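Local coordinates for protein malonyl-CoA decarboxylase (PDB 4KSA) that probably catalyses the decarboxylation of malonyl-CoA, using a probably acetyltransferase-like C-terminal domain joined to a helical N-terminal domain that binds a magnesium ion between subunits, at residues A[162-167]-A[273-278]; A[121-126]-A[134-139]; A[142-147]-A[155-160]; A[61-66]-A[127-132]. All coordinates share one frame; numbering follows the deposited sequence.

Interaction 1 of 4, residues A[162-167]-A[273-278]; sequences HLFTSW and QGLAGI. With MG (magnesium ion), chain E.
Phe-164, on the helix that ends the N-terminal helical region, lies against the loop 273-278, and one aromatic side chain carries nearly the whole contact. Its root meets Ile-278: CB of Phe-164 is 4.0 Å from CG1 of Ile-278. Farther out, the ring reaches Leu-275, whose CD2 lies 4.1 Å from CD1 of Phe-164, the two side chains crossing at about a right angle. At the ring edge, close to its plane, sits a backbone carbonyl, with O of Gly-274 3.5 Å from CE1 of Phe-164. The ring takes this place because its CG stands anti to the carbonyl carbon (chi1 -79°), which swings it across to the loop. That carbonyl is not left to the ring alone, since Arg-140 of helix 132-146 donates a hydrogen bond to O of Gly-274 and another to O of Ala-276. The loop keeps its shape through a type II turn from Leu-275 to Ile-278, closed by a bond of 2.9 Å from N of Ile-278 to O of Leu-275.

Around this buried patch the contact thins out. Thr-165 is exposed and only skirts the loop, while Gly-277 at the turn lies on the surface. On a different side of the helix, His-162 holds the magnesium ion through NE2 at 2.5 Å, and His-162 of a second subunit binds the same ion. The arrangement is thus a domain interface, in which a helix of the N-terminal region packs on a loop following a strand of the C-terminal domain, probably acetyltransferase-like, with an intersubunit metal site on another side of the same helix.

Interaction 2 of 4, residues A[121-126]-A[134-139]; sequences ELIRRL and AALVKM
Two helical segments come closest at Ile-123 and Leu-136, their CA atoms 7.7 Å apart. Leu-136 carries the contact, its two methyl branches taking different partners. CD1 packs on CG2 of Ile-123 at 3.7 Å, the branch that chi1 of -64° sets anti to the backbone N of Ile-123. The other branch reaches the last turn of helix 118-126, where CD2 of Leu-136 lies 4.0 Å from CB of Leu-126. A serine in place of Leu-136 would probably open a gap between the helices and leave the Ile-123 methyl and the Leu-126 side chain without their shared apolar partner. Away from this seam, Glu-121 ties down two arginines: Arg-125 gives a nearly straight bond (171°) from NE to OE2 at 2.7 Å, along the anti lone pair, whereas Arg-124 grips OE1 side-on with NE and NH2, both from one face of the carboxylate. NH2 of Arg-124 also pairs with Glu-116. Helix 154-167 covers Ile-123 through Phe-160 and Leu-163, helices 36-48 and 52-68 cover Leu-126, and helix 71-83 meets Leu-122 and Met-139, so the pair stands within an all-helical bundle.

Interaction 3 of 4, residues A[142-147]-A[155-160]; sequences AVLARI and HVDDDF
This is a partly buried helix-to-helix packing contact between the closing turns of helix 132-146 and the opening turns of helix 154-167, two helices that follow each other in the chain. The short segments run roughly antiparallel, at 146° between their directions, with axes 9.8 Å apart at closest approach. Val-143 sits at the middle and divides its methyls between two partners: CG2 lies 4.0 Å from CB of Asp-157, the two side chains crossing at about a right angle, and CG1 lies 4.2 Å from CE2 of Phe-160. Leu-144 joins with its CD2, 3.9 Å from OD2 of Asp-157, the two side chains crossing at a slant, so that the methyl touches the carboxylate.

The acid reaches this seam because its CG is anti to the backbone N (chi1 179°). Its polar end is met by a salt bridge from Arg-140, one helical turn before Leu-144, so Asp-157 joins the two helices by charge as well as by its CB. Replacing Asp-157 by an alanine would probably leave Arg-140 without this carboxylate mate and deprive Leu-144 of the group it touches. Phe-160 continues inward, where it also touches Leu-136 and Met-139. The neighbouring Asp-158, which takes no part in the seam, forms a salt bridge with Arg-113 of a second subunit. Together these features describe a helical hairpin, two successive helices folded back through a short connection, within the helical N-terminal domain.

Interaction 4 of 4, residues A[61-66]-A[127-132]; sequences SLLAGY and NHAPGG
Leu-63 buries most of the surface in this contact, and its closest approaches are made by one methyl, CD1. This atom lies 3.5 Å from CB of Ala-129 and 4.0 Å from CA of Gly-132, fitting against both ends of one turn. Since CG of Leu-63 is anti to the carbonyl carbon (chi1 -72°), the branch extends from helix 52-68 to the loop that follows helix 118-126. Ala-129 answers with its one methyl, which is directed at the helix and also touches Ala-59 and Ala-60 of the same helix. That methyl thus lies between the loop and helix 52-68.

Gly-132 supplies the third surface, presenting its bare CA to Leu-63. Ala-129 to Gly-132 forms a type II turn whose closing bond, from N of Gly-132 to O of Ala-129, is weak. Gly-131, with positive phi (78°), stands at the N-cap position of the helix that follows. Asn-127, at the loop's opening, bonds through OD1 to the hydroxyl of Thr-133, tying the two ends of the connection together.

The turn therefore lies between three helices: it links helix 118-126 to helix 132-146 and rests on helix 52-68, where Leu-63 also touches Ala-135. From another side of helix 52-68, Leu-62 packs against Leu-42 and Ser-43 of helix 36-48.

In the fold
Starting from the N terminus, helix 52-68 supplies the first half of interaction 4, which closes a largely helical excursion of 60 residues when the chain returns at 127-132. Interaction 2 crosses it, since 121-126 precedes that loop and 134-139 follows it; its two helices flank the same turn. Interaction 3 then closes the short connection between helix 132-146 and helix 154-167. Interaction 1 comes last, spanning 105 residues to bring helix 154-167 against a loop of the C-terminal domain. Phe-160 joins interactions 2 and 3, while Phe-164 meets O of Leu-136, extending the helical core toward the domain boundary.

Interaction 1 of 4, residues A[162-167]-A[273-278]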
loop_
_atom_site.group_PDB
_atom_site.type_symbol
_atom_site.label_atom_id
_atom_site.label_comp_id
_atom_site.label_asym_id
_atom_site.label_seq_id
_atom_site.Cartn_x
_atom_site.Cartn_y
_atom_site.Cartn_z
ATOM N N HIS A 162 30.426 5.694 13.420
ATOM C CA HIS A 162 30.004 4.540 14.195
ATOM C C HIS A 162 28.478 4.495 14.318
ATOM O O HIS A 162 27.875 3.436 14.174
ATOM C CB HIS A 162 30.638 4.550 15.591
ATOM C CG HIS A 162 30.219 3.395 16.452
ATOM N ND1 HIS A 162 30.562 2.089 16.168
ATOM C CD2 HIS A 162 29.452 3.345 17.569
ATOM C CE1 HIS A 162 30.025 1.285 17.071
ATOM N NE2 HIS A 162 29.346 2.024 17.931
ATOM N N LEU A 163 27.854 5.638 14.578
ATOM C CA LEU A 163 26.398 5.678 14.722
ATOM C C LEU A 163 25.654 5.570 13.383
ATOM O O LEU A 163 24.722 4.763 13.272
ATOM C CB LEU A 163 25.976 6.942 15.483
ATOM C CG LEU A 163 26.611 7.052 16.880
ATOM C CD1 LEU A 163 26.451 8.458 17.445
ATOM C CD2 LEU A 163 25.986 6.021 17.804
ATOM N N PHE A 164 26.067 6.358 12.383
ATOM C CA PHE A 164 25.459 6.331 11.049
ATOM C C PHE A 164 25.505 4.919 10.478
ATOM O O PHE A 164 24.545 4.446 9.856
ATOM C CB PHE A 164 26.200 7.245 10.062
ATOM C CG PHE A 164 25.863 8.695 10.187
ATOM C CD1 PHE A 164 26.299 9.595 9.222
ATOM C CD2 PHE A 164 25.138 9.172 11.280
ATOM C CE1 PHE A 164 26.024 10.959 9.334
ATOM C CE2 PHE A 164 24.852 10.530 11.416
ATOM C CZ PHE A 164 25.300 11.430 10.433
ATOM N N THR A 165 26.636 4.252 10.673
ATOM C CA THR A 165 26.793 2.897 10.181
ATOM C C THR A 165 25.707 2.011 10.772
ATOM O O THR A 165 25.069 1.226 10.058
ATOM C CB THR A 165 28.173 2.333 10.545
ATOM O OG1 THR A 165 29.159 2.955 9.715
ATOM C CG2 THR A 165 28.216 0.832 10.342
ATOM N N SER A 166 25.483 2.145 12.075
ATOM C CA SER A 166 24.469 1.340 12.721
ATOM C C SER A 166 23.056 1.756 12.323
ATOM O O SER A 166 22.156 0.920 12.274
ATOM C CB SER A 166 24.608 1.414 14.229
ATOM O OG SER A 166 23.686 0.519 14.822
ATOM N N TRP A 167 22.852 3.034 12.031
ATOM C CA TRP A 167 21.520 3.487 11.655
ATOM C C TRP A 167 21.154 3.187 10.210
ATOM O O TRP A 167 20.031 2.783 9.931
ATOM C CB TRP A 167 21.360 4.990 11.869
ATOM C CG TRP A 167 21.614 5.446 13.244
ATOM C CD1 TRP A 167 21.730 4.675 14.358
ATOM C CD2 TRP A 167 21.828 6.796 13.657
ATOM N NE1 TRP A 167 22.013 5.463 15.444
ATOM C CE2 TRP A 167 22.079 6.770 15.039
ATOM C CE3 TRP A 167 21.830 8.029 12.987
ATOM C CZ2 TRP A 167 22.340 7.932 15.772
ATOM C CZ3 TRP A 167 22.088 9.178 13.707
ATOM C CH2 TRP A 167 22.340 9.125 15.091
ATOM N N GLN A 273 26.468 14.523 0.928
ATOM C CA GLN A 273 27.841 14.788 1.345
ATOM C C GLN A 273 28.146 14.181 2.721
ATOM O O GLN A 273 29.191 13.548 2.902
ATOM C CB GLN A 273 28.075 16.296 1.385
ATOM C CG GLN A 273 28.534 16.852 0.060
ATOM C CD GLN A 273 29.855 16.230 -0.386
ATOM O OE1 GLN A 273 30.220 16.286 -1.567
ATOM N NE2 GLN A 273 30.585 15.636 0.568
ATOM N N GLY A 274 27.221 14.371 3.671
ATOM C CA GLY A 274 27.377 13.848 5.015
ATOM C C GLY A 274 27.315 12.334 5.137
ATOM O O GLY A 274 27.468 11.790 6.238
ATOM N N LEU A 275 27.079 11.643 4.024
ATOM C CA LEU A 275 27.017 10.191 4.066
ATOM C C LEU A 275 28.270 9.588 3.476
ATOM O O LEU A 275 28.449 8.376 3.488
ATOM C CB LEU A 275 25.784 9.667 3.335
ATOM C CG LEU A 275 24.473 9.980 4.069
ATOM C CD1 LEU A 275 23.289 9.425 3.277
ATOM C CD2 LEU A 275 24.530 9.408 5.498
ATOM N N ALA A 276 29.153 10.445 2.977
ATOM C CA ALA A 276 30.414 9.986 2.408
ATOM C C ALA A 276 31.097 8.995 3.341
ATOM O O ALA A 276 31.208 9.226 4.547
ATOM C CB ALA A 276 31.328 11.160 2.159
ATOM N N GLY A 277 31.540 7.879 2.779
ATOM C CA GLY A 277 32.223 6.890 3.586
ATOM C C GLY A 277 31.338 5.920 4.332
ATOM O O GLY A 277 31.836 5.129 5.135
ATOM N N ILE A 278 30.031 5.980 4.099
ATOM C CA ILE A 278 29.123 5.054 4.762
ATOM C C ILE A 278 28.757 4.028 3.709
ATOM O O ILE A 278 28.339 4.397 2.611
ATOM C CB ILE A 278 27.851 5.757 5.285
ATOM C CG1 ILE A 278 28.124 6.389 6.645
ATOM C CG2 ILE A 278 26.740 4.752 5.469
ATOM C CD1 ILE A 278 29.273 7.356 6.668
HETATM MG MG MG E . 28.673 1.034 20.079
#

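Interaction 2 of 4, residues A[121-126]-A[134-139]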
loop_
_atom_site.group_PDB
_atom_site.type_symbol
_atom_site.label_atom_id
_atom_site.label_comp_id
_atom_site.label_asym_id
_atom_site.label_seq_id
_atom_site.Cartn_x
_atom_site.Cartn_y
_atom_site.Cartn_z
ATOM N N GLU A 121 26.682 9.808 22.944
ATOM C CA GLU A 121 25.415 9.938 23.624
ATOM C C GLU A 121 24.707 11.211 23.174
ATOM O O GLU A 121 23.481 11.231 23.064
ATOM C CB GLU A 121 25.636 9.950 25.138
ATOM C CG GLU A 121 24.350 9.897 25.959
ATOM C CD GLU A 121 23.442 8.749 25.523
ATOM O OE1 GLU A 121 23.973 7.653 25.196
ATOM O OE2 GLU A 121 22.204 8.944 25.518
ATOM N N LEU A 122 25.479 12.267 22.912
ATOM C CA LEU A 122 24.920 13.539 22.469
ATOM C C LEU A 122 24.285 13.431 21.071
ATOM O O LEU A 122 23.208 14.004 20.812
ATOM C CB LEU A 122 26.004 14.622 22.428
ATOM C CG LEU A 122 25.501 15.959 21.867
ATOM C CD1 LEU A 122 24.390 16.488 22.794
ATOM C CD2 LEU A 122 26.654 16.958 21.718
ATOM N N ILE A 123 24.967 12.723 20.164
ATOM C CA ILE A 123 24.451 12.541 18.818
ATOM C C ILE A 123 23.217 11.628 18.879
ATOM O O ILE A 123 22.183 11.921 18.255
ATOM C CB ILE A 123 25.551 11.960 17.875
ATOM C CG1 ILE A 123 26.701 12.968 17.749
ATOM C CG2 ILE A 123 24.997 11.710 16.481
ATOM C CD1 ILE A 123 27.874 12.481 16.899
ATOM N N ARG A 124 23.317 10.540 19.649
ATOM C CA ARG A 124 22.196 9.600 19.784
ATOM C C ARG A 124 20.949 10.299 20.250
ATOM O O ARG A 124 19.850 9.981 19.790
ATOM C CB ARG A 124 22.507 8.464 20.755
ATOM C CG ARG A 124 23.326 7.361 20.133
ATOM C CD ARG A 124 23.335 6.137 21.015
ATOM N NE ARG A 124 24.162 6.339 22.191
ATOM C CZ ARG A 124 25.434 5.970 22.270
ATOM N NH1 ARG A 124 26.010 5.366 21.244
ATOM N NH2 ARG A 124 26.130 6.235 23.361
ATOM N N ARG A 125 21.107 11.255 21.155
ATOM C CA ARG A 125 19.957 11.978 21.654
ATOM C C ARG A 125 19.434 12.984 20.646
ATOM O O ARG A 125 18.227 13.149 20.511
ATOM C CB ARG A 125 20.308 12.664 22.967
ATOM C CG ARG A 125 20.675 11.662 24.033
ATOM C CD ARG A 125 20.683 12.266 25.422
ATOM N NE ARG A 125 21.060 11.245 26.393
ATOM C CZ ARG A 125 20.786 11.293 27.694
ATOM N NH1 ARG A 125 20.132 12.333 28.215
ATOM N NH2 ARG A 125 21.121 10.265 28.467
ATOM N N LEU A 126 20.331 13.650 19.929
ATOM C CA LEU A 126 19.922 14.639 18.935
ATOM C C LEU A 126 19.170 13.977 17.807
ATOM O O LEU A 126 18.450 14.629 17.065
ATOM C CB LEU A 126 21.140 15.345 18.358
ATOM C CG LEU A 126 21.886 16.274 19.305
ATOM C CD1 LEU A 126 23.101 16.835 18.597
ATOM C CD2 LEU A 126 20.949 17.398 19.753
ATOM N N ALA A 134 18.468 13.860 9.441
ATOM C CA ALA A 134 18.808 14.734 8.326
ATOM C C ALA A 134 19.729 15.851 8.812
ATOM O O ALA A 134 20.718 16.185 8.168
ATOM C CB ALA A 134 17.542 15.314 7.713
ATOM N N ALA A 135 19.398 16.423 9.959
ATOM C CA ALA A 135 20.204 17.490 10.521
ATOM C C ALA A 135 21.602 16.950 10.871
ATOM O O ALA A 135 22.608 17.622 10.642
ATOM C CB ALA A 135 19.511 18.053 11.746
ATOM N N LEU A 136 21.668 15.736 11.419
ATOM C CA LEU A 136 22.953 15.157 11.768
ATOM C C LEU A 136 23.802 14.902 10.539
ATOM O O LEU A 136 25.023 14.983 10.602
ATOM C CB LEU A 136 22.787 13.847 12.537
ATOM C CG LEU A 136 22.716 13.903 14.065
ATOM C CD1 LEU A 136 23.884 14.712 14.624
ATOM C CD2 LEU A 136 21.432 14.529 14.477
ATOM N N VAL A 137 23.173 14.583 9.420
ATOM C CA VAL A 137 23.935 14.335 8.210
ATOM C C VAL A 137 24.530 15.650 7.743
ATOM O O VAL A 137 25.696 15.710 7.329
ATOM C CB VAL A 137 23.058 13.744 7.082
ATOM C CG1 VAL A 137 23.833 13.723 5.762
ATOM C CG2 VAL A 137 22.612 12.333 7.466
ATOM N N LYS A 138 23.722 16.705 7.817
ATOM C CA LYS A 138 24.156 18.031 7.404
ATOM C C LYS A 138 25.282 18.482 8.309
ATOM O O LYS A 138 26.238 19.088 7.851
ATOM C CB LYS A 138 22.997 19.028 7.451
ATOM C CG LYS A 138 22.555 19.536 6.064
ATOM C CD LYS A 138 22.022 18.394 5.172
ATOM C CE LYS A 138 20.675 17.821 5.702
ATOM N NZ LYS A 138 20.277 16.464 5.183
HETATM N N MSE A 139 25.175 18.156 9.591
HETATM C CA MSE A 139 26.198 18.513 10.571
HETATM C C MSE A 139 27.486 17.727 10.313
HETATM O O MSE A 139 28.585 18.247 10.447
HETATM C CB MSE A 139 25.678 18.233 11.985
HETATM C CG MSE A 139 26.637 18.649 13.121
HETATM SE SE MSE A 139 25.806 18.567 14.889
HETATM C CE MSE A 139 26.836 17.162 15.681
#

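Interaction 3 of 4, residues A[142-147]-A[155-160]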
loop_
_atom_site.group_PDB
_atom_site.type_symbol
_atom_site.label_atom_id
_atom_site.label_comp_id
_atom_site.label_asym_id
_atom_site.label_seq_id
_atom_site.Cartn_x
_atom_site.Cartn_y
_atom_site.Cartn_z
ATOM N N ALA A 142 29.455 19.250 7.633
ATOM C CA ALA A 142 30.213 20.385 8.141
ATOM C C ALA A 142 31.535 19.948 8.752
ATOM O O ALA A 142 32.580 20.513 8.444
ATOM C CB ALA A 142 29.399 21.130 9.176
ATOM N N VAL A 143 31.507 18.945 9.622
ATOM C CA VAL A 143 32.763 18.525 10.208
ATOM C C VAL A 143 33.657 17.952 9.104
ATOM O O VAL A 143 34.870 18.108 9.152
ATOM C CB VAL A 143 32.564 17.514 11.388
ATOM C CG1 VAL A 143 31.105 17.227 11.582
ATOM C CG2 VAL A 143 33.357 16.241 11.150
ATOM N N LEU A 144 33.067 17.312 8.096
ATOM C CA LEU A 144 33.886 16.767 7.017
ATOM C C LEU A 144 34.565 17.898 6.270
ATOM O O LEU A 144 35.718 17.777 5.864
ATOM C CB LEU A 144 33.050 15.936 6.035
ATOM C CG LEU A 144 32.873 14.485 6.492
ATOM C CD1 LEU A 144 31.868 13.729 5.638
ATOM C CD2 LEU A 144 34.218 13.823 6.444
ATOM N N ALA A 145 33.852 19.001 6.099
ATOM C CA ALA A 145 34.388 20.145 5.386
ATOM C C ALA A 145 35.464 20.858 6.199
ATOM O O ALA A 145 36.262 21.615 5.655
ATOM C CB ALA A 145 33.267 21.112 5.033
ATOM N N ARG A 146 35.513 20.601 7.499
ATOM C CA ARG A 146 36.494 21.277 8.328
ATOM C C ARG A 146 37.696 20.490 8.848
ATOM O O ARG A 146 38.503 21.029 9.602
ATOM C CB ARG A 146 35.760 21.990 9.471
ATOM C CG ARG A 146 35.540 23.485 9.153
ATOM C CD ARG A 146 34.267 24.072 9.741
ATOM N NE ARG A 146 33.089 23.756 8.929
ATOM C CZ ARG A 146 31.860 24.225 9.164
ATOM N NH1 ARG A 146 30.851 23.876 8.367
ATOM N NH2 ARG A 146 31.634 25.048 10.191
ATOM N N ILE A 147 37.847 19.242 8.421
ATOM C CA ILE A 147 38.967 18.426 8.884
ATOM C C ILE A 147 40.319 18.960 8.404
ATOM O O ILE A 147 41.343 18.737 9.052
ATOM C CB ILE A 147 38.847 16.938 8.427
ATOM C CG1 ILE A 147 37.588 16.296 9.008
ATOM C CG2 ILE A 147 40.067 16.148 8.885
ATOM C CD1 ILE A 147 37.589 16.254 10.505
ATOM N N HIS A 155 38.328 13.041 14.938
ATOM C CA HIS A 155 37.870 12.111 15.954
ATOM C C HIS A 155 36.408 12.329 16.283
ATOM O O HIS A 155 35.796 11.564 17.033
ATOM C CB HIS A 155 38.781 12.207 17.184
ATOM C CG HIS A 155 40.217 11.944 16.854
ATOM N ND1 HIS A 155 41.134 12.956 16.664
ATOM C CD2 HIS A 155 40.850 10.795 16.514
ATOM C CE1 HIS A 155 42.266 12.444 16.213
ATOM N NE2 HIS A 155 42.119 11.135 16.112
ATOM N N VAL A 156 35.842 13.379 15.708
ATOM C CA VAL A 156 34.430 13.644 15.886
ATOM C C VAL A 156 33.771 12.865 14.754
ATOM O O VAL A 156 32.739 12.226 14.936
ATOM C CB VAL A 156 34.100 15.130 15.723
ATOM C CG1 VAL A 156 32.583 15.313 15.592
ATOM C CG2 VAL A 156 34.644 15.910 16.915
ATOM N N ASP A 157 34.397 12.901 13.586
ATOM C CA ASP A 157 33.864 12.207 12.438
ATOM C C ASP A 157 33.806 10.706 12.690
ATOM O O ASP A 157 32.900 10.025 12.205
ATOM C CB ASP A 157 34.712 12.470 11.205
ATOM C CG ASP A 157 34.188 11.736 9.990
ATOM O OD1 ASP A 157 34.946 10.947 9.365
ATOM O OD2 ASP A 157 33.002 11.940 9.669
ATOM N N ASP A 158 34.771 10.192 13.442
ATOM C CA ASP A 158 34.800 8.766 13.727
ATOM C C ASP A 158 33.593 8.339 14.550
ATOM O O ASP A 158 33.113 7.213 14.413
ATOM C CB ASP A 158 36.094 8.374 14.456
ATOM C CG ASP A 158 37.306 8.318 13.529
ATOM O OD1 ASP A 158 38.393 7.924 14.012
ATOM O OD2 ASP A 158 37.185 8.664 12.332
ATOM N N ASP A 159 33.091 9.227 15.396
ATOM C CA ASP A 159 31.932 8.872 16.198
ATOM C C ASP A 159 30.663 8.905 15.356
ATOM O O ASP A 159 29.750 8.098 15.559
ATOM C CB ASP A 159 31.811 9.808 17.405
ATOM C CG ASP A 159 32.842 9.499 18.479
ATOM O OD1 ASP A 159 33.313 10.439 19.154
ATOM O OD2 ASP A 159 33.175 8.304 18.646
ATOM N N PHE A 160 30.612 9.835 14.408
ATOM C CA PHE A 160 29.461 9.946 13.527
ATOM C C PHE A 160 29.339 8.681 12.695
ATOM O O PHE A 160 28.252 8.147 12.525
ATOM C CB PHE A 160 29.610 11.157 12.598
ATOM C CG PHE A 160 29.080 12.430 13.177
ATOM C CD1 PHE A 160 27.726 12.708 13.141
ATOM C CD2 PHE A 160 29.935 13.353 13.765
ATOM C CE1 PHE A 160 27.222 13.890 13.676
ATOM C CE2 PHE A 160 29.441 14.534 14.302
ATOM C CZ PHE A 160 28.081 14.798 14.251
#

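Interaction 4 of 4, residues A[61-66]-A[127-132]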
loop_
_atom_site.group_PDB
_atom_site.type_symbol
_atom_site.label_atom_id
_atom_site.label_comp_id
_atom_site.label_asym_id
_atom_site.label_seq_id
_atom_site.Cartn_x
_atom_site.Cartn_y
_atom_site.Cartn_z
ATOM N N SER A 61 15.673 21.690 20.168
ATOM C CA SER A 61 16.107 23.057 20.399
ATOM C C SER A 61 17.550 23.262 19.935
ATOM O O SER A 61 17.839 24.212 19.204
ATOM C CB SER A 61 15.965 23.392 21.896
ATOM O OG SER A 61 15.730 24.781 22.121
ATOM N N LEU A 62 18.447 22.367 20.353
ATOM C CA LEU A 62 19.865 22.448 19.991
ATOM C C LEU A 62 20.080 22.429 18.474
ATOM O O LEU A 62 20.877 23.207 17.942
ATOM C CB LEU A 62 20.642 21.294 20.649
ATOM C CG LEU A 62 22.174 21.311 20.538
ATOM C CD1 LEU A 62 22.793 20.490 21.654
ATOM C CD2 LEU A 62 22.596 20.769 19.194
ATOM N N LEU A 63 19.370 21.543 17.783
ATOM C CA LEU A 63 19.491 21.437 16.336
ATOM C C LEU A 63 19.050 22.712 15.651
ATOM O O LEU A 63 19.706 23.174 14.705
ATOM C CB LEU A 63 18.670 20.260 15.812
ATOM C CG LEU A 63 19.273 18.893 16.144
ATOM C CD1 LEU A 63 18.309 17.785 15.809
ATOM C CD2 LEU A 63 20.547 18.722 15.367
ATOM N N ALA A 64 17.941 23.280 16.115
ATOM C CA ALA A 64 17.430 24.517 15.531
ATOM C C ALA A 64 18.437 25.645 15.768
ATOM O O ALA A 64 18.697 26.468 14.883
ATOM C CB ALA A 64 16.089 24.873 16.148
ATOM N N GLY A 65 19.002 25.665 16.972
ATOM C CA GLY A 65 19.975 26.672 17.323
ATOM C C GLY A 65 21.192 26.571 16.438
ATOM O O GLY A 65 21.672 27.578 15.917
ATOM N N TYR A 66 21.691 25.352 16.269
ATOM C CA TYR A 66 22.851 25.115 15.430
ATOM C C TYR A 66 22.599 25.616 14.016
ATOM O O TYR A 66 23.418 26.329 13.441
ATOM C CB TYR A 66 23.201 23.618 15.405
ATOM C CG TYR A 66 24.327 23.268 14.449
ATOM C CD1 TYR A 66 24.057 22.862 13.148
ATOM C CD2 TYR A 66 25.662 23.386 14.833
ATOM C CE1 TYR A 66 25.069 22.583 12.257
ATOM C CE2 TYR A 66 26.691 23.109 13.942
ATOM C CZ TYR A 66 26.386 22.707 12.650
ATOM O OH TYR A 66 27.391 22.425 11.741
ATOM N N ASN A 127 19.346 12.668 17.689
ATOM C CA ASN A 127 18.704 11.900 16.641
ATOM C C ASN A 127 17.243 11.643 16.929
ATOM O O ASN A 127 16.522 11.134 16.080
ATOM C CB ASN A 127 19.438 10.576 16.442
ATOM C CG ASN A 127 19.013 9.872 15.180
ATOM O OD1 ASN A 127 18.945 10.476 14.116
ATOM N ND2 ASN A 127 18.733 8.591 15.289
ATOM N N HIS A 128 16.797 12.004 18.124
ATOM C CA HIS A 128 15.401 11.796 18.481
ATOM C C HIS A 128 14.556 13.022 18.154
ATOM O O HIS A 128 13.333 12.984 18.192
ATOM C CB HIS A 128 15.278 11.421 19.958
ATOM C CG HIS A 128 15.728 10.027 20.252
ATOM N ND1 HIS A 128 16.643 9.729 21.240
ATOM C CD2 HIS A 128 15.398 8.845 19.679
ATOM C CE1 HIS A 128 16.858 8.425 21.263
ATOM N NE2 HIS A 128 16.115 7.865 20.325
ATOM N N ALA A 129 15.216 14.112 17.816
ATOM C CA ALA A 129 14.497 15.313 17.468
ATOM C C ALA A 129 13.903 15.090 16.089
ATOM O O ALA A 129 14.516 14.453 15.235
ATOM C CB ALA A 129 15.446 16.500 17.451
ATOM N N PRO A 130 12.677 15.574 15.855
ATOM C CA PRO A 130 12.186 15.321 14.495
ATOM C C PRO A 130 13.097 15.996 13.469
ATOM O O PRO A 130 13.543 17.121 13.668
ATOM C CB PRO A 130 10.758 15.875 14.516
ATOM C CG PRO A 130 10.639 16.624 15.854
ATOM C CD PRO A 130 11.585 15.940 16.772
ATOM N N GLY A 131 13.393 15.288 12.384
ATOM C CA GLY A 131 14.281 15.826 11.374
ATOM C C GLY A 131 15.710 15.690 11.870
ATOM O O GLY A 131 16.650 16.235 11.286
ATOM N N GLY A 132 15.861 14.940 12.964
ATOM C CA GLY A 132 17.170 14.729 13.568
ATOM C C GLY A 132 18.257 14.138 12.679
ATOM O O GLY A 132 19.336 14.717 12.532
#